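Local coordinates for protein actibind (Aspergillus niger, PDB 3D3Z) that cleaves RNA as a ribonuclease of the T2 family, probably at any base but with a preference for adenylic acid, at residues A[54-59]-A[218-223]; A[85-90]-A[142-147]; A[157-162]-A[175-180]. All coordinates share one frame; numbering follows the deposited sequence.

Interaction 1. Residues A[54-59]-A[218-223]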
# COMPACT_ATOMS: atom_id res chain seq x y z
N TRP A 54 -3.72 -2.58 2.67
CA TRP A 54 -5.05 -3.02 3.00
C TRP A 54 -5.13 -4.52 3.05
O TRP A 54 -4.71 -5.19 2.08
CB TRP A 54 -6.09 -2.56 1.94
CG TRP A 54 -6.08 -1.13 1.57
CD1 TRP A 54 -5.59 -0.06 2.31
CD2 TRP A 54 -6.62 -0.57 0.38
NE1 TRP A 54 -5.74 1.12 1.60
CE2 TRP A 54 -6.40 0.84 0.43
CE3 TRP A 54 -7.24 -1.11 -0.74
CZ2 TRP A 54 -6.78 1.70 -0.62
CZ3 TRP A 54 -7.64 -0.24 -1.78
CH2 TRP A 54 -7.40 1.15 -1.71
N PRO A 55 -5.65 -5.06 4.15
CA PRO A 55 -6.02 -6.49 4.22
C PRO A 55 -7.39 -6.81 3.56
O PRO A 55 -8.43 -6.36 4.01
CB PRO A 55 -6.06 -6.76 5.73
CG PRO A 55 -6.41 -5.41 6.36
CD PRO A 55 -5.91 -4.35 5.42
N ASP A 56 -7.37 -7.56 2.47
CA ASP A 56 -8.58 -8.03 1.88
C ASP A 56 -8.71 -9.48 2.29
O ASP A 56 -7.70 -10.23 2.41
CB ASP A 56 -8.50 -8.02 0.35
CG ASP A 56 -8.88 -6.67 -0.31
OD1 ASP A 56 -8.92 -5.60 0.37
OD2 ASP A 56 -9.13 -6.75 -1.55
N ASN A 57 -9.96 -9.89 2.44
CA ASN A 57 -10.31 -11.27 2.44
C ASN A 57 -9.89 -11.92 1.15
O ASN A 57 -9.61 -11.25 0.12
CB ASN A 57 -11.79 -11.41 2.66
CG ASN A 57 -12.20 -10.86 3.96
OD1 ASN A 57 -11.47 -10.98 4.96
ND2 ASN A 57 -13.37 -10.24 3.99
N CYS A 58 -9.77 -13.24 1.19
CA CYS A 58 -9.24 -13.95 0.05
C CYS A 58 -10.19 -13.91 -1.17
O CYS A 58 -9.75 -14.07 -2.28
CB CYS A 58 -8.89 -15.38 0.43
SG CYS A 58 -7.58 -15.42 1.76
N ASP A 59 -11.47 -13.65 -0.93
CA ASP A 59 -12.47 -13.52 -2.00
C ASP A 59 -12.61 -12.09 -2.53
O ASP A 59 -13.52 -11.80 -3.34
CB ASP A 59 -13.83 -14.05 -1.53
CG ASP A 59 -14.40 -13.26 -0.42
OD1 ASP A 59 -13.75 -12.27 0.02
OD2 ASP A 59 -15.53 -13.61 0.03
N GLU A 218 -2.08 -12.77 -7.31
CA GLU A 218 -3.02 -12.34 -8.34
C GLU A 218 -4.03 -11.28 -7.86
O GLU A 218 -4.64 -11.41 -6.78
CB GLU A 218 -3.77 -13.55 -8.92
CG GLU A 218 -4.27 -13.30 -10.32
CD GLU A 218 -4.71 -14.56 -11.00
OE1 GLU A 218 -3.81 -15.36 -11.37
OE2 GLU A 218 -5.95 -14.73 -11.17
N ARG A 219 -4.22 -10.26 -8.68
CA ARG A 219 -5.20 -9.22 -8.39
C ARG A 219 -6.61 -9.79 -8.30
O ARG A 219 -7.01 -10.64 -9.09
CB ARG A 219 -5.11 -8.08 -9.42
CG ARG A 219 -5.59 -8.45 -10.83
CD ARG A 219 -5.14 -7.43 -11.81
NE ARG A 219 -5.56 -7.79 -13.16
CZ ARG A 219 -5.29 -7.06 -14.24
NH1 ARG A 219 -4.64 -5.91 -14.11
NH2 ARG A 219 -5.69 -7.47 -15.44
N LEU A 220 -7.35 -9.35 -7.29
CA LEU A 220 -8.72 -9.77 -7.10
C LEU A 220 -9.71 -8.74 -7.73
O LEU A 220 -10.92 -8.90 -7.61
CB LEU A 220 -8.99 -9.96 -5.58
CG LEU A 220 -7.96 -10.77 -4.74
CD1 LEU A 220 -8.24 -10.68 -3.23
CD2 LEU A 220 -7.89 -12.22 -5.18
N GLU A 221 -9.18 -7.69 -8.36
CA GLU A 221 -9.95 -6.71 -9.15
C GLU A 221 -8.98 -6.33 -10.27
O GLU A 221 -7.79 -6.22 -10.02
CB GLU A 221 -10.34 -5.51 -8.25
CG GLU A 221 -11.65 -4.84 -8.65
CD GLU A 221 -11.86 -3.40 -8.09
OE1 GLU A 221 -11.39 -3.06 -6.98
OE2 GLU A 221 -12.53 -2.61 -8.81
N ASP A 222 -9.46 -6.18 -11.52
CA ASP A 222 -8.54 -5.97 -12.67
C ASP A 222 -8.28 -4.49 -13.03
O ASP A 222 -7.12 -4.01 -13.02
CB ASP A 222 -9.05 -6.68 -13.94
CG ASP A 222 -9.10 -8.20 -13.80
OD1 ASP A 222 -8.41 -8.78 -12.92
OD2 ASP A 222 -9.83 -8.81 -14.62
N SER A 223 -9.34 -3.78 -13.39
CA SER A 223 -9.19 -2.42 -13.85
C SER A 223 -10.53 -1.81 -14.16
O SER A 223 -11.50 -2.50 -14.54
CB SER A 223 -8.31 -2.32 -15.08
OG SER A 223 -8.16 -0.97 -15.45

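Interaction 2. Residues A[85-90]-A[142-147]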
# COMPACT_ATOMS: atom_id res chain seq x y z
N THR A 85 11.52 9.73 13.16
CA THR A 85 11.64 11.05 12.53
C THR A 85 11.93 10.95 11.01
O THR A 85 11.38 11.74 10.23
CB THR A 85 12.68 11.95 13.28
OG1 THR A 85 13.94 11.29 13.33
CG2 THR A 85 12.20 12.29 14.69
N GLU A 86 12.77 10.01 10.59
CA GLU A 86 13.02 9.85 9.16
C GLU A 86 11.79 9.28 8.45
O GLU A 86 11.51 9.65 7.30
CB GLU A 86 14.24 8.96 8.87
CG GLU A 86 15.56 9.58 9.30
CD GLU A 86 16.17 10.55 8.31
OE1 GLU A 86 15.46 11.34 7.64
OE2 GLU A 86 17.43 10.53 8.26
N LEU A 87 11.07 8.38 9.13
CA LEU A 87 9.84 7.85 8.60
C LEU A 87 8.78 8.93 8.42
O LEU A 87 8.15 8.97 7.36
CB LEU A 87 9.28 6.75 9.51
CG LEU A 87 7.89 6.15 9.24
CD1 LEU A 87 7.88 5.39 7.88
CD2 LEU A 87 7.53 5.23 10.34
N LEU A 88 8.58 9.78 9.44
CA LEU A 88 7.61 10.84 9.32
C LEU A 88 7.97 11.82 8.16
O LEU A 88 7.08 12.18 7.41
CB LEU A 88 7.42 11.57 10.65
CG LEU A 88 6.41 12.69 10.83
CD1 LEU A 88 4.94 12.33 10.50
CD2 LEU A 88 6.52 13.19 12.33
N SER A 89 9.24 12.18 8.02
CA SER A 89 9.74 13.03 6.92
C SER A 89 9.45 12.38 5.55
O SER A 89 8.93 13.03 4.62
CB SER A 89 11.26 13.21 7.05
OG SER A 89 11.59 14.01 8.16
N TYR A 90 9.77 11.10 5.46
CA TYR A 90 9.48 10.33 4.29
C TYR A 90 7.94 10.27 4.01
O TYR A 90 7.51 10.39 2.85
CB TYR A 90 10.09 8.93 4.38
CG TYR A 90 9.90 8.07 3.14
CD1 TYR A 90 10.93 7.91 2.22
CD2 TYR A 90 8.71 7.37 2.91
CE1 TYR A 90 10.76 7.14 1.07
CE2 TYR A 90 8.51 6.61 1.75
CZ TYR A 90 9.55 6.50 0.85
OH TYR A 90 9.42 5.74 -0.27
N GLN A 142 6.29 -0.50 7.74
CA GLN A 142 6.09 -1.67 6.85
C GLN A 142 5.52 -1.20 5.48
O GLN A 142 5.99 -1.61 4.45
CB GLN A 142 5.12 -2.64 7.52
CG GLN A 142 4.88 -3.95 6.77
CD GLN A 142 6.12 -4.75 6.51
OE1 GLN A 142 6.95 -4.93 7.39
NE2 GLN A 142 6.25 -5.24 5.30
N VAL A 143 4.50 -0.34 5.51
CA VAL A 143 3.90 0.20 4.25
C VAL A 143 4.99 0.84 3.40
O VAL A 143 5.19 0.55 2.19
CB VAL A 143 2.76 1.21 4.54
CG1 VAL A 143 2.19 1.75 3.18
CG2 VAL A 143 1.70 0.56 5.38
N VAL A 144 5.79 1.67 4.05
CA VAL A 144 6.91 2.36 3.41
C VAL A 144 7.92 1.37 2.85
O VAL A 144 8.36 1.49 1.68
CB VAL A 144 7.60 3.39 4.36
CG1 VAL A 144 9.03 3.80 3.83
CG2 VAL A 144 6.72 4.67 4.53
N ASP A 145 8.26 0.36 3.66
CA ASP A 145 9.24 -0.64 3.21
C ASP A 145 8.77 -1.36 1.93
O ASP A 145 9.55 -1.55 1.00
CB ASP A 145 9.51 -1.69 4.31
CG ASP A 145 10.31 -1.13 5.48
OD1 ASP A 145 10.92 -0.06 5.37
OD2 ASP A 145 10.35 -1.83 6.50
N LEU A 146 7.51 -1.73 1.90
CA LEU A 146 6.93 -2.44 0.72
C LEU A 146 6.80 -1.50 -0.48
O LEU A 146 7.20 -1.84 -1.60
CB LEU A 146 5.59 -3.01 1.11
CG LEU A 146 5.01 -4.04 0.16
CD1 LEU A 146 5.92 -5.27 0.02
CD2 LEU A 146 3.64 -4.41 0.72
N PHE A 147 6.28 -0.31 -0.23
CA PHE A 147 6.22 0.72 -1.30
C PHE A 147 7.55 0.93 -1.98
O PHE A 147 7.62 1.04 -3.23
CB PHE A 147 5.73 2.02 -0.69
CG PHE A 147 5.75 3.19 -1.63
CD1 PHE A 147 4.81 3.33 -2.62
CD2 PHE A 147 6.66 4.18 -1.47
CE1 PHE A 147 4.80 4.43 -3.45
CE2 PHE A 147 6.69 5.31 -2.29
CZ PHE A 147 5.73 5.43 -3.32

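Interaction 3. Residues A[157-162]-A[175-180]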
# COMPACT_ATOMS: atom_id res chain seq x y z
N SER A 157 8.21 3.79 -16.95
CA SER A 157 9.22 4.45 -17.74
C SER A 157 10.08 3.52 -18.60
O SER A 157 10.40 3.86 -19.77
CB SER A 157 10.15 5.24 -16.84
OG SER A 157 10.92 6.12 -17.62
N ASP A 158 10.48 2.39 -18.00
CA ASP A 158 11.39 1.41 -18.61
C ASP A 158 10.74 0.70 -19.79
O ASP A 158 11.43 0.11 -20.62
CB ASP A 158 11.76 0.30 -17.61
CG ASP A 158 12.77 0.73 -16.56
OD1 ASP A 158 13.40 1.81 -16.68
OD2 ASP A 158 12.93 -0.05 -15.59
N ALA A 159 9.41 0.67 -19.76
CA ALA A 159 8.57 0.14 -20.82
C ALA A 159 8.07 1.25 -21.75
O ALA A 159 7.14 1.03 -22.50
CB ALA A 159 7.38 -0.56 -20.19
N GLY A 160 8.71 2.43 -21.70
CA GLY A 160 8.36 3.55 -22.56
C GLY A 160 7.06 4.28 -22.25
O GLY A 160 6.53 5.00 -23.11
N ILE A 161 6.53 4.11 -21.04
CA ILE A 161 5.27 4.75 -20.63
C ILE A 161 5.60 5.87 -19.60
O ILE A 161 5.91 5.61 -18.44
CB ILE A 161 4.29 3.71 -20.03
CG1 ILE A 161 3.93 2.63 -21.07
CG2 ILE A 161 3.04 4.39 -19.53
CD1 ILE A 161 3.42 1.35 -20.49
N THR A 162 5.61 7.11 -20.08
CA THR A 162 5.93 8.26 -19.25
C THR A 162 4.80 9.30 -19.34
O THR A 162 4.02 9.35 -20.31
CB THR A 162 7.30 8.85 -19.63
OG1 THR A 162 7.26 9.33 -20.98
CG2 THR A 162 8.39 7.81 -19.49
N GLU A 175 -0.32 -2.63 -17.64
CA GLU A 175 -0.36 -3.87 -16.89
C GLU A 175 0.88 -4.75 -17.00
O GLU A 175 1.33 -5.34 -15.99
CB GLU A 175 -1.57 -4.69 -17.32
CG GLU A 175 -2.88 -4.11 -16.82
CD GLU A 175 -4.07 -4.86 -17.31
OE1 GLU A 175 -3.97 -5.48 -18.39
OE2 GLU A 175 -5.12 -4.81 -16.62
N ASP A 176 1.44 -4.86 -18.21
CA ASP A 176 2.62 -5.66 -18.42
C ASP A 176 3.84 -5.02 -17.76
O ASP A 176 4.65 -5.71 -17.13
CB ASP A 176 2.91 -5.88 -19.92
CG ASP A 176 1.85 -6.74 -20.63
OD1 ASP A 176 1.03 -7.42 -20.00
OD2 ASP A 176 1.89 -6.73 -21.89
N ALA A 177 3.97 -3.70 -17.93
CA ALA A 177 5.09 -2.92 -17.42
C ALA A 177 5.22 -3.06 -15.89
O ALA A 177 6.35 -3.14 -15.34
CB ALA A 177 4.95 -1.47 -17.80
N LEU A 178 4.07 -3.14 -15.23
CA LEU A 178 3.99 -3.14 -13.76
C LEU A 178 4.04 -4.56 -13.24
O LEU A 178 4.60 -4.82 -12.18
CB LEU A 178 2.72 -2.41 -13.32
CG LEU A 178 2.73 -0.90 -13.65
CD1 LEU A 178 1.38 -0.29 -13.35
CD2 LEU A 178 3.88 -0.09 -12.96
N ALA A 179 3.49 -5.49 -14.02
CA ALA A 179 3.61 -6.90 -13.74
C ALA A 179 5.09 -7.34 -13.64
O ALA A 179 5.41 -8.29 -12.91
CB ALA A 179 2.87 -7.72 -14.81
N ALA A 180 5.96 -6.63 -14.34
CA ALA A 180 7.40 -6.90 -14.41
C ALA A 180 8.15 -6.67 -13.08
O ALA A 180 9.24 -7.22 -12.88
CB ALA A 180 8.03 -6.04 -15.48

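Interaction 1. Residues A[54-59]-A[218-223]
The D56 carboxylate and the peptide carbonyls of N57 and C58 are the flat groups that border the isobutyl end of L220. CD1 of L220 lies 3.7 Å from N57 O and 3.8 Å from C58 O, and CD2 of L220 sits at 3.9 Å from C58 O. More loosely, D56 OD2 comes to 4.4 Å from L220 CD1. Within 218-223, the guanidinium of R219 carries the CA of D222 on one face, 3.5 Å above its plane and offset toward the rim; its NE makes a weak bond and salt bridge to D222 OD1 that depends on one of two modelled D222 conformers. With chi1 at -48°, L220 keeps CG beside its backbone N and sends both methyls across to 57-58. Leucine suits the place because its two methyls cover this bit of backbone: CD1 sits between the two carbonyl oxygens while CD2 gives C58 O a second methyl. C58 points its CB the other way, where its sulfur forms the disulfide with C13, and the side-chain amide of N57 bonds to T61. In the T2 ribonuclease fold, 54-56 is the end of strand 49-56, which also carries H51; W54, on the same strand, stacks on H115, and both histidines are predicted active-site residues. With nothing but methyl-to-oxygen contacts between them, the segments gain little directional hold from this meeting, which is consistent with their positions being set mainly by backbone bonds of D56 to S29 and D222 to V189, and by the disulfide.

Interaction 2. Residues A[85-90]-A[142-147]
V144 is the first residue of 142-147 to meet the other helix, dividing its two methyls between two partners. Its CG2 lies 3.6 Å from CD1 of L87, and its CG1 lies 3.5 Å from CE2 of Y90, approaching that ring obliquely. The chi1 of 163° sets CG1 anti to the backbone N, and the beta-branched valine is compact enough to fit between a leucine and a tyrosine. The side chains of L87 and Y90 each slide past that of V144 in the opposite direction. The nearest CA atoms are those of L87 and V144 (8.1 Å). Helix 134-147 is the inner layer here: in this alpha+beta T2 ribonuclease fold, V143, V144 and F147 rest on I50 of strand 49-56, while helix 85-94 lies outside it, and the axes of 85-90 and 142-147 approach to 11.3 Å at 61°. One turn after V143, F147 turns a ring edge toward Y90. The Y90 hydroxyl sits in the plane of the F147 ring, 3.4 Å from CD2 and equally far from CE2. Tyrosine suits this place because its ring carries the hydroxyl across to F147, while Y94 stacks on it and K148 makes a cation-pi contact.

Interaction 3. Residues A[157-162]-A[175-180]
A chi1 of -61° puts CG1 of I161 beside its own backbone N, and a near-extended chi2 of 159° carries CD1 on to the methyl of A177. Beside it, A159 needs no such torsions, since its CB already points at A177. Both residues belong to the Schellman motif that ends helix 152-158: the backbone N of I161 bonds back to O of L156, and G160 N to O of S157 at 2.9 Å. G160 takes the C-prime position with a phi of 73°, a conformation that glycine adopts readily. The chain thereby turns sharply, and I161, the next residue, packs on L156, the hydrophobic pairing expected of this motif. L156 also touches A177, so a small apolar cluster forms between the end of one helix and the side of helix 171-179. Alanine suits both facing positions because a single methyl lets the two backbones come close, with CA atoms of A159 and A177 only 5.7 Å apart, while the branched isoleucine fills more of the space and is itself buried, touching Y169 and Y232 as well. The contact is small, wholly apolar and remote from the active site, joining two successive helices of the T2 ribonuclease fold across the loop that links them. Next to A177, L178 packs on L199 and Y201 of strand 195-206. The tightest approach across the two segments is between the methyls, A159 CB standing 3.5 Å from A177 CB, against 4.2 Å from I161 CD1 to that same A177 CB.

From the N terminus, the chain first reaches 54-59, at the end of strand 49-56, and interaction 1 closes only when 218-223 returns beside it after strand 213-216. Inside that long span lie the other two, in series: interaction 2 joins helix 85-94 to helix 134-147, and interaction 3 then joins the end of helix 152-158 to helix 171-179. None cross. Interactions 1 and 2 lie on opposite sides of the chain's centre. Interactions 1 and 3 meet directly through a salt bridge from R219 NH1 to E175 OE2 (2.8 Å), linking the 218-223 loop to helix 171-179, whereas interactions 2 and 3 do not touch.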